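Local coordinates for spindle pole body-associated protein VIK1 (Candida glabrata, PDB 4GKP) that serves as a noncatalytic partner of the kinesin Kar3 and probably binds microtubules, this chain being its truncated neck and kinesin-like motor homology domain, at residues Asn84-Gly89 / Ile233-Ile238; Pro94-Lys99 / Phe203-Ile208; Glu98-Phe103 / Ser186-Phe191; Asp74-Arg79 / Asp241-Phe246. All coordinates share one frame; numbering follows the deposited sequence.

Overall arrangement
Followed from the N terminus, the chain opens the four loops in the order 4, 1, 2, 3 and closes them in reverse, so they nest without crossing. Helix 68-78 starts contact 4, strand 83-88 starts contact 1, and helix 96-107 starts contacts 2 and 3, which share E98 and K99. Strand 183-192 then closes contact 3, strand 201-208 closes contact 2, helix 230-241 closes contact 1, and the loop leading to strand 246-250 closes contact 4. Contacts 1 to 3 all reach the central mixed sheet: helix 230-241 packs on one face, helix 96-107 on the other. Contact 4 joins helix 68-78 to the loop between helix 230-241 and strand 246-250, which bonds to N84.

Contact 1. Residues Asn84-Gly89 / Ile233-Ile238; sequences NLFSVG and IVLKKI
Strand 84-88 and helix 233-238 lie with their axes 11.4 Å apart at closest approach, their N-to-C directions diverging by 130°, and N84 faces I238 with 7.6 Å between CA atoms. That spacing is bridged entirely by side chains: N84 and F86 reach out from the strand to meet L235 and I238, one helical turn apart. The tightest approach is ND2 of N84 to CG2 of I238, at 3.3 Å. CG of N84 sits between the backbone N and the carbonyl carbon (chi1 73°), which carries the amide in front of that methyl. ND2 makes no polar bond there; its hydrogen bonds go to T242 OG1 and S244 OG, so the buried amide nitrogen is satisfied while it packs against I238. F86 divides its ring between both helix residues. CE2 meets CD2 of L235 at 4.0 Å, where the methyl lies at the ring edge near its plane, while CE1 meets CG2 of I238 at 4.1 Å along an oblique approach. No hydrogen bond crosses between the segments. Around this contact, F86 also meets the rings of F246 and F239 at shallow interplanar angles and touches L217 of helix 214-219. I206 of strand 201-208 packs against both F86 and I238, so helix 230-241 rests on two neighbouring strands of the central sheet.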
loop_
_atom_site.group_PDB
_atom_site.type_symbol
_atom_site.label_atom_id
_atom_site.label_comp_id
_atom_site.label_asym_id
_atom_site.label_seq_id
_atom_site.Cartn_x
_atom_site.Cartn_y
_atom_site.Cartn_z
ATOM N N ASN A 84 1.022 3.697 -6.772
ATOM C CA ASN A 84 1.334 3.160 -5.461
ATOM C C ASN A 84 0.107 2.600 -4.738
ATOM O O ASN A 84 -1.037 2.877 -5.122
ATOM C CB ASN A 84 2.030 4.228 -4.616
ATOM C CG ASN A 84 1.087 5.322 -4.158
ATOM O OD1 ASN A 84 0.130 5.060 -3.434
ATOM N ND2 ASN A 84 1.354 6.557 -4.570
ATOM N N LEU A 85 0.370 1.811 -3.699
ATOM C CA LEU A 85 -0.652 1.424 -2.743
ATOM C C LEU A 85 -0.007 1.542 -1.378
ATOM O O LEU A 85 1.089 1.025 -1.180
ATOM C CB LEU A 85 -1.147 -0.019 -2.972
ATOM C CG LEU A 85 -2.103 -0.613 -1.924
ATOM C CD1 LEU A 85 -3.450 0.112 -1.871
ATOM C CD2 LEU A 85 -2.310 -2.114 -2.133
ATOM N N PHE A 86 -0.682 2.232 -0.451
ATOM C CA PHE A 86 -0.239 2.281 0.943
ATOM C C PHE A 86 -1.078 1.365 1.800
ATOM O O PHE A 86 -2.298 1.396 1.716
ATOM C CB PHE A 86 -0.411 3.670 1.518
ATOM C CG PHE A 86 0.637 4.643 1.098
ATOM C CD1 PHE A 86 0.568 5.259 -0.151
ATOM C CD2 PHE A 86 1.671 4.982 1.977
ATOM C CE1 PHE A 86 1.530 6.176 -0.530
ATOM C CE2 PHE A 86 2.640 5.896 1.604
ATOM C CZ PHE A 86 2.565 6.498 0.346
ATOM N N SER A 87 -0.424 0.558 2.625
ATOM C CA SER A 87 -1.128 -0.261 3.599
ATOM C C SER A 87 -0.781 0.266 4.984
ATOM O O SER A 87 0.393 0.222 5.399
ATOM C CB SER A 87 -0.739 -1.732 3.469
ATOM O OG SER A 87 -1.247 -2.477 4.568
ATOM N N VAL A 88 -1.804 0.788 5.668
ATOM C CA VAL A 88 -1.665 1.452 6.973
ATOM C C VAL A 88 -2.454 0.683 8.039
ATOM O O VAL A 88 -3.647 0.441 7.881
ATOM C CB VAL A 88 -2.145 2.921 6.914
ATOM C CG1 VAL A 88 -1.986 3.616 8.275
ATOM C CG2 VAL A 88 -1.436 3.689 5.799
ATOM N N GLY A 89 -1.772 0.295 9.113
ATOM C CA GLY A 89 -2.343 -0.541 10.171
ATOM C C GLY A 89 -1.489 -0.522 11.432
ATOM O O GLY A 89 -0.851 0.486 11.749
ATOM N N ILE A 233 10.795 13.200 2.124
ATOM C CA ILE A 233 11.223 13.466 0.749
ATOM C C ILE A 233 10.724 12.348 -0.164
ATOM O O ILE A 233 10.167 12.607 -1.237
ATOM C CB ILE A 233 12.762 13.588 0.633
ATOM N N VAL A 234 10.932 11.112 0.285
ATOM C CA VAL A 234 10.416 9.924 -0.376
ATOM C C VAL A 234 8.886 10.021 -0.504
ATOM O O VAL A 234 8.345 10.040 -1.622
ATOM C CB VAL A 234 10.829 8.659 0.401
ATOM C CG1 VAL A 234 10.245 7.405 -0.235
ATOM C CG2 VAL A 234 12.346 8.578 0.489
ATOM N N LEU A 235 8.208 10.133 0.638
ATOM C CA LEU A 235 6.748 10.164 0.675
ATOM C C LEU A 235 6.168 11.241 -0.225
ATOM O O LEU A 235 5.192 10.995 -0.950
ATOM C CB LEU A 235 6.220 10.294 2.108
ATOM C CG LEU A 235 6.545 9.107 3.025
ATOM C CD1 LEU A 235 5.961 9.305 4.410
ATOM C CD2 LEU A 235 6.076 7.778 2.449
ATOM N N LYS A 236 6.797 12.415 -0.214
ATOM C CA LYS A 236 6.273 13.548 -0.972
ATOM C C LYS A 236 6.540 13.388 -2.469
ATOM O O LYS A 236 5.754 13.842 -3.291
ATOM C CB LYS A 236 6.802 14.894 -0.428
ATOM N N LYS A 237 7.648 12.749 -2.817
ATOM C CA LYS A 237 7.934 12.396 -4.212
ATOM C C LYS A 237 6.889 11.400 -4.769
ATOM O O LYS A 237 6.469 11.525 -5.929
ATOM C CB LYS A 237 9.354 11.830 -4.332
ATOM C CG LYS A 237 9.719 11.232 -5.684
ATOM C CD LYS A 237 9.851 12.297 -6.757
ATOM C CE LYS A 237 9.897 11.670 -8.139
ATOM N NZ LYS A 237 9.718 12.684 -9.216
ATOM N N ILE A 238 6.471 10.448 -3.923
ATOM C CA ILE A 238 5.442 9.446 -4.235
ATOM C C ILE A 238 4.044 10.076 -4.388
ATOM O O ILE A 238 3.365 9.839 -5.406
ATOM C CB ILE A 238 5.462 8.296 -3.185
ATOM C CG1 ILE A 238 6.745 7.475 -3.317
ATOM C CG2 ILE A 238 4.264 7.382 -3.315
ATOM C CD1 ILE A 238 7.101 6.673 -2.085
#

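Contact 2. Residues Pro94-Lys99 / Phe203-Ile208; sequences PNTFEK and FYFIEI
F205 and E207, two residues apart on strand 203-208, both turn toward T96 and F97 at the start of helix 96-107. In this kinesin motor-like fold the helix follows the loop after strand 83-88, the position that the P-loop holds in catalytic kinesins. The segments come closest at F97 and F205, whose CA atoms are 8.4 Å apart, and no hydrogen bond links them, so the evidence for the joint is side-chain contact. F205 comes first along the strand. Its CG is anti to the backbone N (chi1 180°), sending the ring across to the helix, where CZ touches CG2 of T96 at 3.7 Å and CE1 lies 4.0 Å from that same methyl. The far side of the ring serves F97: CD2 of F205 is 4.1 Å from CD1 of F97, lying at the edge of the F97 ring near its plane, although F97 approaches the F205 ring obliquely. The geometry is therefore not a face-to-face stack; F97 stacks instead on Y118. E207 follows, extended beyond CG, with OE1 hydrogen-bonded to Y118 OH. Y118 thus braces both F97 and E207, while OE2 of E207 rests 4.0 Å from CB of F97.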
loop_
_atom_site.group_PDB
_atom_site.type_symbol
_atom_site.label_atom_id
_atom_site.label_comp_id
_atom_site.label_asym_id
_atom_site.label_seq_id
_atom_site.Cartn_x
_atom_site.Cartn_y
_atom_site.Cartn_z
ATOM N N PRO A 94 -1.678 -7.430 8.275
ATOM C CA PRO A 94 -2.475 -8.157 7.293
ATOM C C PRO A 94 -1.589 -9.053 6.403
ATOM O O PRO A 94 -0.363 -8.928 6.421
ATOM C CB PRO A 94 -3.138 -7.029 6.481
ATOM C CG PRO A 94 -2.218 -5.849 6.631
ATOM C CD PRO A 94 -1.548 -5.987 7.963
ATOM N N ASN A 95 -2.214 -9.962 5.656
ATOM C CA ASN A 95 -1.504 -10.808 4.696
ATOM C C ASN A 95 -1.269 -10.108 3.339
ATOM O O ASN A 95 -0.899 -10.755 2.360
ATOM C CB ASN A 95 -2.264 -12.134 4.499
ATOM N N THR A 96 -1.484 -8.792 3.304
ATOM C CA THR A 96 -1.458 -7.997 2.082
ATOM C C THR A 96 -0.249 -8.239 1.143
ATOM O O THR A 96 -0.444 -8.420 -0.058
ATOM C CB THR A 96 -1.617 -6.508 2.418
ATOM O OG1 THR A 96 -2.643 -6.363 3.409
ATOM C CG2 THR A 96 -1.999 -5.681 1.181
ATOM N N PHE A 97 0.973 -8.278 1.685
ATOM C CA PHE A 97 2.179 -8.484 0.876
ATOM C C PHE A 97 2.198 -9.799 0.094
ATOM O O PHE A 97 2.536 -9.814 -1.098
ATOM C CB PHE A 97 3.454 -8.357 1.733
ATOM C CG PHE A 97 4.739 -8.484 0.943
ATOM C CD1 PHE A 97 5.114 -7.505 0.022
ATOM C CD2 PHE A 97 5.578 -9.571 1.123
ATOM C CE1 PHE A 97 6.290 -7.611 -0.707
ATOM C CE2 PHE A 97 6.767 -9.681 0.402
ATOM C CZ PHE A 97 7.121 -8.700 -0.513
ATOM N N GLU A 98 1.838 -10.897 0.754
ATOM C CA GLU A 98 1.864 -12.229 0.124
ATOM C C GLU A 98 0.798 -12.380 -0.961
ATOM O O GLU A 98 1.028 -13.038 -1.987
ATOM C CB GLU A 98 1.699 -13.336 1.166
ATOM C CG GLU A 98 2.656 -13.247 2.352
ATOM C CD GLU A 98 2.114 -12.393 3.491
ATOM O OE1 GLU A 98 0.952 -12.606 3.911
ATOM O OE2 GLU A 98 2.851 -11.514 3.977
ATOM N N LYS A 99 -0.361 -11.763 -0.735
ATOM C CA LYS A 99 -1.465 -11.799 -1.695
ATOM C C LYS A 99 -1.165 -10.918 -2.915
ATOM O O LYS A 99 -1.528 -11.241 -4.055
ATOM C CB LYS A 99 -2.772 -11.385 -1.012
ATOM C CG LYS A 99 -3.346 -12.441 -0.072
ATOM C CD LYS A 99 -3.962 -13.607 -0.842
ATOM C CE LYS A 99 -4.401 -14.742 0.077
ATOM N NZ LYS A 99 -5.379 -14.268 1.095
ATOM N N PHE A 203 5.563 0.656 -9.616
ATOM C CA PHE A 203 4.524 0.488 -8.625
ATOM C C PHE A 203 5.199 0.426 -7.269
ATOM O O PHE A 203 6.133 -0.357 -7.089
ATOM C CB PHE A 203 3.694 -0.779 -8.886
ATOM C CG PHE A 203 2.777 -1.172 -7.734
ATOM C CD1 PHE A 203 1.708 -0.358 -7.352
ATOM C CD2 PHE A 203 2.963 -2.377 -7.054
ATOM C CE1 PHE A 203 0.861 -0.721 -6.309
ATOM C CE2 PHE A 203 2.117 -2.745 -6.001
ATOM C CZ PHE A 203 1.065 -1.910 -5.627
ATOM N N TYR A 204 4.736 1.257 -6.332
ATOM C CA TYR A 204 5.265 1.263 -4.953
ATOM C C TYR A 204 4.230 0.732 -3.982
ATOM O O TYR A 204 3.084 1.214 -3.947
ATOM C CB TYR A 204 5.687 2.672 -4.507
ATOM C CG TYR A 204 6.682 3.304 -5.425
ATOM C CD1 TYR A 204 8.045 3.075 -5.261
ATOM C CD2 TYR A 204 6.264 4.108 -6.492
ATOM C CE1 TYR A 204 8.975 3.647 -6.122
ATOM C CE2 TYR A 204 7.182 4.682 -7.360
ATOM C CZ TYR A 204 8.535 4.449 -7.162
ATOM O OH TYR A 204 9.447 5.007 -8.006
ATOM N N PHE A 205 4.641 -0.266 -3.213
ATOM C CA PHE A 205 3.820 -0.787 -2.138
ATOM C C PHE A 205 4.440 -0.412 -0.803
ATOM O O PHE A 205 5.525 -0.870 -0.449
ATOM C CB PHE A 205 3.652 -2.305 -2.228
ATOM C CG PHE A 205 2.809 -2.879 -1.128
ATOM C CD1 PHE A 205 1.477 -2.472 -0.960
ATOM C CD2 PHE A 205 3.337 -3.820 -0.243
ATOM C CE1 PHE A 205 0.693 -2.992 0.069
ATOM C CE2 PHE A 205 2.550 -4.358 0.771
ATOM C CZ PHE A 205 1.228 -3.949 0.924
ATOM N N ILE A 206 3.726 0.419 -0.062
ATOM C CA ILE A 206 4.283 1.027 1.120
ATOM C C ILE A 206 3.538 0.567 2.340
ATOM O O ILE A 206 2.311 0.710 2.429
ATOM C CB ILE A 206 4.314 2.557 0.976
ATOM C CG1 ILE A 206 5.327 2.929 -0.122
ATOM C CG2 ILE A 206 4.707 3.203 2.297
ATOM C CD1 ILE A 206 4.866 4.043 -1.031
ATOM N N GLU A 207 4.300 -0.040 3.243
ATOM C CA GLU A 207 3.798 -0.620 4.471
ATOM C C GLU A 207 4.125 0.312 5.639
ATOM O O GLU A 207 5.292 0.593 5.926
ATOM C CB GLU A 207 4.443 -1.984 4.716
ATOM C CG GLU A 207 4.012 -3.112 3.788
ATOM C CD GLU A 207 4.932 -4.325 3.906
ATOM O OE1 GLU A 207 6.148 -4.200 3.623
ATOM O OE2 GLU A 207 4.455 -5.418 4.289
ATOM N N ILE A 208 3.085 0.788 6.306
ATOM C CA ILE A 208 3.239 1.659 7.464
ATOM C C ILE A 208 2.476 1.050 8.638
ATOM O O ILE A 208 1.250 1.187 8.731
ATOM C CB ILE A 208 2.737 3.077 7.149
ATOM C CG1 ILE A 208 3.582 3.667 6.019
ATOM C CG2 ILE A 208 2.787 3.953 8.394
ATOM C CD1 ILE A 208 3.018 4.917 5.412
#

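Contact 3. Residues Glu98-Phe103 / Ser186-Phe191; sequences EKLLAF and SKFQFF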
loop_
_atom_site.group_PDB
_atom_site.type_symbol
_atom_site.label_atom_id
_atom_site.label_comp_id
_atom_site.label_asym_id
_atom_site.label_seq_id
_atom_site.Cartn_x
_atom_site.Cartn_y
_atom_site.Cartn_z
ATOM N N GLU A 98 1.838 -10.897 0.754
ATOM C CA GLU A 98 1.864 -12.229 0.124
ATOM C C GLU A 98 0.798 -12.380 -0.961
ATOM O O GLU A 98 1.028 -13.038 -1.987
ATOM C CB GLU A 98 1.699 -13.336 1.166
ATOM C CG GLU A 98 2.656 -13.247 2.352
ATOM C CD GLU A 98 2.114 -12.393 3.491
ATOM O OE1 GLU A 98 0.952 -12.606 3.911
ATOM O OE2 GLU A 98 2.851 -11.514 3.977
ATOM N N LYS A 99 -0.361 -11.763 -0.735
ATOM C CA LYS A 99 -1.465 -11.799 -1.695
ATOM C C LYS A 99 -1.165 -10.918 -2.915
ATOM O O LYS A 99 -1.528 -11.241 -4.055
ATOM C CB LYS A 99 -2.772 -11.385 -1.012
ATOM C CG LYS A 99 -3.346 -12.441 -0.072
ATOM C CD LYS A 99 -3.962 -13.607 -0.842
ATOM C CE LYS A 99 -4.401 -14.742 0.077
ATOM N NZ LYS A 99 -5.379 -14.268 1.095
ATOM N N LEU A 100 -0.477 -9.813 -2.657
ATOM C CA LEU A 100 0.042 -8.956 -3.700
ATOM C C LEU A 100 0.969 -9.738 -4.643
ATOM O O LEU A 100 0.758 -9.731 -5.855
ATOM C CB LEU A 100 0.769 -7.773 -3.081
ATOM C CG LEU A 100 1.356 -6.779 -4.072
ATOM C CD1 LEU A 100 0.240 -6.088 -4.833
ATOM C CD2 LEU A 100 2.262 -5.780 -3.351
ATOM N N LEU A 101 1.979 -10.417 -4.088
ATOM C CA LEU A 101 2.833 -11.292 -4.899
ATOM C C LEU A 101 2.006 -12.295 -5.697
ATOM O O LEU A 101 2.208 -12.439 -6.900
ATOM C CB LEU A 101 3.896 -12.016 -4.058
ATOM C CG LEU A 101 4.924 -11.141 -3.334
ATOM C CD1 LEU A 101 5.978 -11.979 -2.615
ATOM C CD2 LEU A 101 5.577 -10.152 -4.278
ATOM N N ALA A 102 1.057 -12.953 -5.034
ATOM C CA ALA A 102 0.221 -13.977 -5.678
ATOM C C ALA A 102 -0.644 -13.375 -6.792
ATOM O O ALA A 102 -0.779 -13.948 -7.885
ATOM C CB ALA A 102 -0.639 -14.693 -4.634
ATOM N N PHE A 103 -1.208 -12.205 -6.520
ATOM C CA PHE A 103 -1.983 -11.470 -7.527
ATOM C C PHE A 103 -1.181 -11.186 -8.809
ATOM O O PHE A 103 -1.702 -11.353 -9.911
ATOM C CB PHE A 103 -2.574 -10.177 -6.924
ATOM C CG PHE A 103 -3.283 -9.299 -7.931
ATOM C CD1 PHE A 103 -4.540 -9.646 -8.426
ATOM C CD2 PHE A 103 -2.699 -8.126 -8.371
ATOM C CE1 PHE A 103 -5.187 -8.845 -9.347
ATOM C CE2 PHE A 103 -3.338 -7.318 -9.298
ATOM C CZ PHE A 103 -4.580 -7.682 -9.786
ATOM N N SER A 186 8.418 -1.314 -1.083
ATOM C CA SER A 186 8.640 -2.245 -2.188
ATOM C C SER A 186 8.526 -1.468 -3.488
ATOM O O SER A 186 7.587 -0.689 -3.671
ATOM C CB SER A 186 7.572 -3.341 -2.202
ATOM O OG SER A 186 7.765 -4.279 -1.168
ATOM N N LYS A 187 9.476 -1.663 -4.389
ATOM C CA LYS A 187 9.377 -1.059 -5.707
ATOM C C LYS A 187 9.324 -2.148 -6.766
ATOM O O LYS A 187 10.251 -2.955 -6.875
ATOM C CB LYS A 187 10.547 -0.128 -5.991
ATOM C CG LYS A 187 10.462 0.484 -7.381
ATOM C CD LYS A 187 11.732 1.211 -7.766
ATOM C CE LYS A 187 11.641 1.711 -9.200
ATOM N NZ LYS A 187 12.786 2.619 -9.495
ATOM N N PHE A 188 8.229 -2.176 -7.519
ATOM C CA PHE A 188 8.096 -3.131 -8.599
ATOM C C PHE A 188 8.280 -2.356 -9.899
ATOM O O PHE A 188 7.717 -1.284 -10.073
ATOM C CB PHE A 188 6.699 -3.785 -8.628
ATOM C CG PHE A 188 6.333 -4.591 -7.401
ATOM C CD1 PHE A 188 5.927 -3.958 -6.216
ATOM C CD2 PHE A 188 6.295 -5.978 -7.454
ATOM C CE1 PHE A 188 5.537 -4.704 -5.097
ATOM C CE2 PHE A 188 5.912 -6.736 -6.334
ATOM C CZ PHE A 188 5.518 -6.101 -5.163
ATOM N N GLN A 189 9.047 -2.905 -10.822
ATOM C CA GLN A 189 9.085 -2.355 -12.162
ATOM C C GLN A 189 8.380 -3.318 -13.102
ATOM O O GLN A 189 8.679 -4.523 -13.111
ATOM C CB GLN A 189 10.531 -2.159 -12.632
ATOM C CG GLN A 189 11.282 -1.015 -11.962
ATOM C CD GLN A 189 12.733 -0.972 -12.403
ATOM O OE1 GLN A 189 13.484 -1.967 -12.277
ATOM N NE2 GLN A 189 13.133 0.148 -12.948
ATOM N N PHE A 190 7.456 -2.783 -13.892
ATOM C CA PHE A 190 6.747 -3.551 -14.928
ATOM C C PHE A 190 7.299 -3.163 -16.286
ATOM O O PHE A 190 7.203 -1.987 -16.676
ATOM C CB PHE A 190 5.251 -3.233 -14.896
ATOM C CG PHE A 190 4.496 -3.929 -13.786
ATOM C CD1 PHE A 190 4.562 -3.465 -12.473
ATOM C CD2 PHE A 190 3.685 -5.040 -14.062
ATOM C CE1 PHE A 190 3.845 -4.103 -11.465
ATOM C CE2 PHE A 190 2.982 -5.678 -13.055
ATOM C CZ PHE A 190 3.079 -5.225 -11.761
ATOM N N PHE A 191 7.931 -4.123 -16.963
ATOM C CA PHE A 191 8.432 -3.917 -18.330
ATOM C C PHE A 191 7.441 -4.623 -19.260
ATOM O O PHE A 191 7.342 -5.852 -19.252
ATOM C CB PHE A 191 9.873 -4.454 -18.501
ATOM C CG PHE A 191 10.914 -3.749 -17.639
ATOM C CD1 PHE A 191 11.160 -4.166 -16.318
ATOM C CD2 PHE A 191 11.678 -2.703 -18.152
ATOM C CE1 PHE A 191 12.131 -3.529 -15.538
ATOM C CE2 PHE A 191 12.630 -2.055 -17.380
ATOM C CZ PHE A 191 12.864 -2.471 -16.071
#
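L100 and L101 both present a CD2 methyl to the ring of F188 on strand 186-191. The segments are well separated as backbones, with 10.4 Å between CA of L101 and CA of F188, so the long side chains must span the gap. L100 comes first along the helix and points directly at the strand. With chi1 at -179° its CG is turned away from the backbone N, and CD2 reaches to 3.7 Å from CZ and 3.9 Å from CE1 of F188. The two side chains come from opposite directions, and the methyl meets the ring obliquely; L100 also packs on F205 of the adjoining strand. L101 follows with a different first torsion: CG lies beside the backbone N (chi1 -62°), which brings CD2 to 4.0 Å from CE2 of F188, at the ring edge and near the plane. This leucine crosses the phenylalanine at about a right angle. The two methyls therefore share the CZ end of one ring. The F188 side chain also meets F104 edge-to-face and touches L116 of strand 112-121. The arrangement is that of a beta-alpha-beta crossover: helix 96-107 links parallel strands 83-88 and 112-121 and spans the two strands between them, 201-208 and 183-192, as expected of the kinesin motor-like fold.

Contact 4. Residues Asp74-Arg79 / Asp241-Phe246; sequences DFCLKR and DTKSAF
K78 NZ bonds D74 OD2 at 3.0 Å, on the syn lone pair of that oxygen, a salt bridge within the helix whose F75 and C76 meet K243. NZ of K243 lies 4.1 Å from CD2 of F75, at the edge of the ring and near its plane, so the position does not support a cation-pi interaction. Its salt bridge goes to E81 OE1. The other oxygen of E81, OE2, pairs with NH2 of R79, which places one carboxylate between two cations and probably offsets the proximity of R79 NE to K243 NZ, 4.7 Å apart. CG of R79 lies 4.3 Å above one face of the F75 ring but offset toward its rim. Nearer the backbone than the ammonium, the aliphatic part of K243 does the apolar work: its CD meets SG of buried C76 at 3.9 Å. A bend at chi3 (98°) separates these two roles, with CD against the cysteine and NZ beside the edge of the F75 ring. K243 belongs to the loop leaving helix 230-241, backbone-bonded to N82 and N84 and touching Y72 and F83, so this loop runs alongside strand 83-88 and packs against helix 68-78 before entering strand 246-250.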
loop_
_atom_site.group_PDB
_atom_site.type_symbol
_atom_site.label_atom_id
_atom_site.label_comp_id
_atom_site.label_asym_id
_atom_site.label_seq_id
_atom_site.Cartn_x
_atom_site.Cartn_y
_atom_site.Cartn_z
ATOM N N ASP A 74 -4.939 -2.597 -12.551
ATOM C CA ASP A 74 -5.084 -2.848 -13.965
ATOM C C ASP A 74 -5.175 -1.556 -14.791
ATOM O O ASP A 74 -4.646 -1.490 -15.905
ATOM C CB ASP A 74 -6.337 -3.687 -14.184
ATOM C CG ASP A 74 -6.202 -4.612 -15.347
ATOM O OD1 ASP A 74 -5.495 -5.633 -15.208
ATOM O OD2 ASP A 74 -6.783 -4.311 -16.407
ATOM N N PHE A 75 -5.837 -0.533 -14.252
ATOM C CA PHE A 75 -6.054 0.715 -14.992
ATOM C C PHE A 75 -4.733 1.492 -15.098
ATOM O O PHE A 75 -4.385 1.970 -16.173
ATOM C CB PHE A 75 -7.180 1.565 -14.337
ATOM C CG PHE A 75 -7.697 2.689 -15.210
ATOM C CD1 PHE A 75 -8.549 2.428 -16.286
ATOM C CD2 PHE A 75 -7.339 4.011 -14.956
ATOM C CE1 PHE A 75 -9.016 3.454 -17.105
ATOM C CE2 PHE A 75 -7.811 5.048 -15.763
ATOM C CZ PHE A 75 -8.651 4.769 -16.842
ATOM N N CYS A 76 -3.994 1.598 -13.988
ATOM C CA CYS A 76 -2.680 2.271 -14.001
ATOM C C CYS A 76 -1.698 1.596 -14.986
ATOM O O CYS A 76 -1.023 2.274 -15.773
ATOM C CB CYS A 76 -2.081 2.341 -12.599
ATOM S SG CYS A 76 -3.007 3.362 -11.422
ATOM N N LEU A 77 -1.661 0.266 -14.959
ATOM C CA LEU A 77 -0.806 -0.510 -15.873
ATOM C C LEU A 77 -1.129 -0.257 -17.342
ATOM O O LEU A 77 -0.244 0.128 -18.122
ATOM C CB LEU A 77 -0.835 -2.008 -15.536
ATOM C CG LEU A 77 -0.186 -2.386 -14.187
ATOM C CD1 LEU A 77 -0.445 -3.846 -13.859
ATOM C CD2 LEU A 77 1.318 -2.069 -14.148
ATOM N N LYS A 78 -2.397 -0.418 -17.704
ATOM C CA LYS A 78 -2.841 -0.151 -19.076
ATOM C C LYS A 78 -2.579 1.281 -19.511
ATOM O O LYS A 78 -2.170 1.518 -20.642
ATOM C CB LYS A 78 -4.311 -0.528 -19.260
ATOM C CG LYS A 78 -4.487 -2.013 -19.030
ATOM C CD LYS A 78 -5.724 -2.597 -19.658
ATOM C CE LYS A 78 -5.488 -4.081 -19.869
ATOM N NZ LYS A 78 -6.682 -4.826 -19.395
ATOM N N ARG A 79 -2.784 2.228 -18.601
ATOM C CA ARG A 79 -2.426 3.616 -18.859
ATOM C C ARG A 79 -0.950 3.957 -18.667
ATOM O O ARG A 79 -0.589 5.105 -18.854
ATOM C CB ARG A 79 -3.250 4.545 -17.980
ATOM C CG ARG A 79 -4.591 4.906 -18.573
ATOM C CD ARG A 79 -5.382 5.777 -17.622
ATOM N NE ARG A 79 -4.755 7.073 -17.371
ATOM C CZ ARG A 79 -4.729 8.084 -18.235
ATOM N NH1 ARG A 79 -5.277 7.985 -19.451
ATOM N NH2 ARG A 79 -4.135 9.204 -17.877
ATOM N N ASP A 241 4.299 12.390 -7.658
ATOM C CA ASP A 241 4.647 11.851 -8.972
ATOM C C ASP A 241 4.084 10.474 -9.339
ATOM O O ASP A 241 4.404 9.947 -10.410
ATOM C CB ASP A 241 6.159 11.894 -9.155
ATOM C CG ASP A 241 6.657 13.299 -9.428
ATOM O OD1 ASP A 241 6.226 13.896 -10.437
ATOM O OD2 ASP A 241 7.470 13.810 -8.632
ATOM N N THR A 242 3.261 9.902 -8.451
ATOM C CA THR A 242 2.570 8.632 -8.703
ATOM C C THR A 242 1.124 8.775 -8.248
ATOM O O THR A 242 0.850 9.549 -7.331
ATOM C CB THR A 242 3.234 7.422 -7.973
ATOM O OG1 THR A 242 2.961 7.464 -6.573
ATOM C CG2 THR A 242 4.728 7.404 -8.154
ATOM N N LYS A 243 0.202 8.062 -8.902
ATOM C CA LYS A 243 -1.171 7.898 -8.393
ATOM C C LYS A 243 -1.175 7.109 -7.084
ATOM O O LYS A 243 -0.399 6.160 -6.910
ATOM C CB LYS A 243 -2.062 7.188 -9.401
ATOM C CG LYS A 243 -2.427 8.040 -10.596
ATOM C CD LYS A 243 -3.189 7.245 -11.637
ATOM C CE LYS A 243 -4.689 7.443 -11.523
ATOM N NZ LYS A 243 -5.409 6.923 -12.721
ATOM N N SER A 244 -2.058 7.524 -6.173
ATOM C CA SER A 244 -2.091 7.023 -4.810
ATOM C C SER A 244 -3.351 6.221 -4.510
ATOM O O SER A 244 -4.415 6.456 -5.084
ATOM C CB SER A 244 -1.956 8.193 -3.823
ATOM O OG SER A 244 -0.629 8.703 -3.813
ATOM N N ALA A 245 -3.211 5.251 -3.617
ATOM C CA ALA A 245 -4.336 4.499 -3.080
ATOM C C ALA A 245 -3.913 4.032 -1.717
ATOM O O ALA A 245 -2.716 3.730 -1.488
ATOM C CB ALA A 245 -4.689 3.299 -3.961
ATOM N N PHE A 246 -4.903 3.958 -0.822
ATOM C CA PHE A 246 -4.676 3.683 0.577
ATOM C C PHE A 246 -5.623 2.614 1.109
ATOM O O PHE A 246 -6.834 2.641 0.847
ATOM C CB PHE A 246 -4.848 4.969 1.389
ATOM C CG PHE A 246 -3.960 6.108 0.943
ATOM C CD1 PHE A 246 -2.666 6.230 1.432
ATOM C CD2 PHE A 246 -4.433 7.073 0.054
ATOM C CE1 PHE A 246 -1.857 7.283 1.038
ATOM C CE2 PHE A 246 -3.621 8.130 -0.344
ATOM C CZ PHE A 246 -2.330 8.230 0.150
#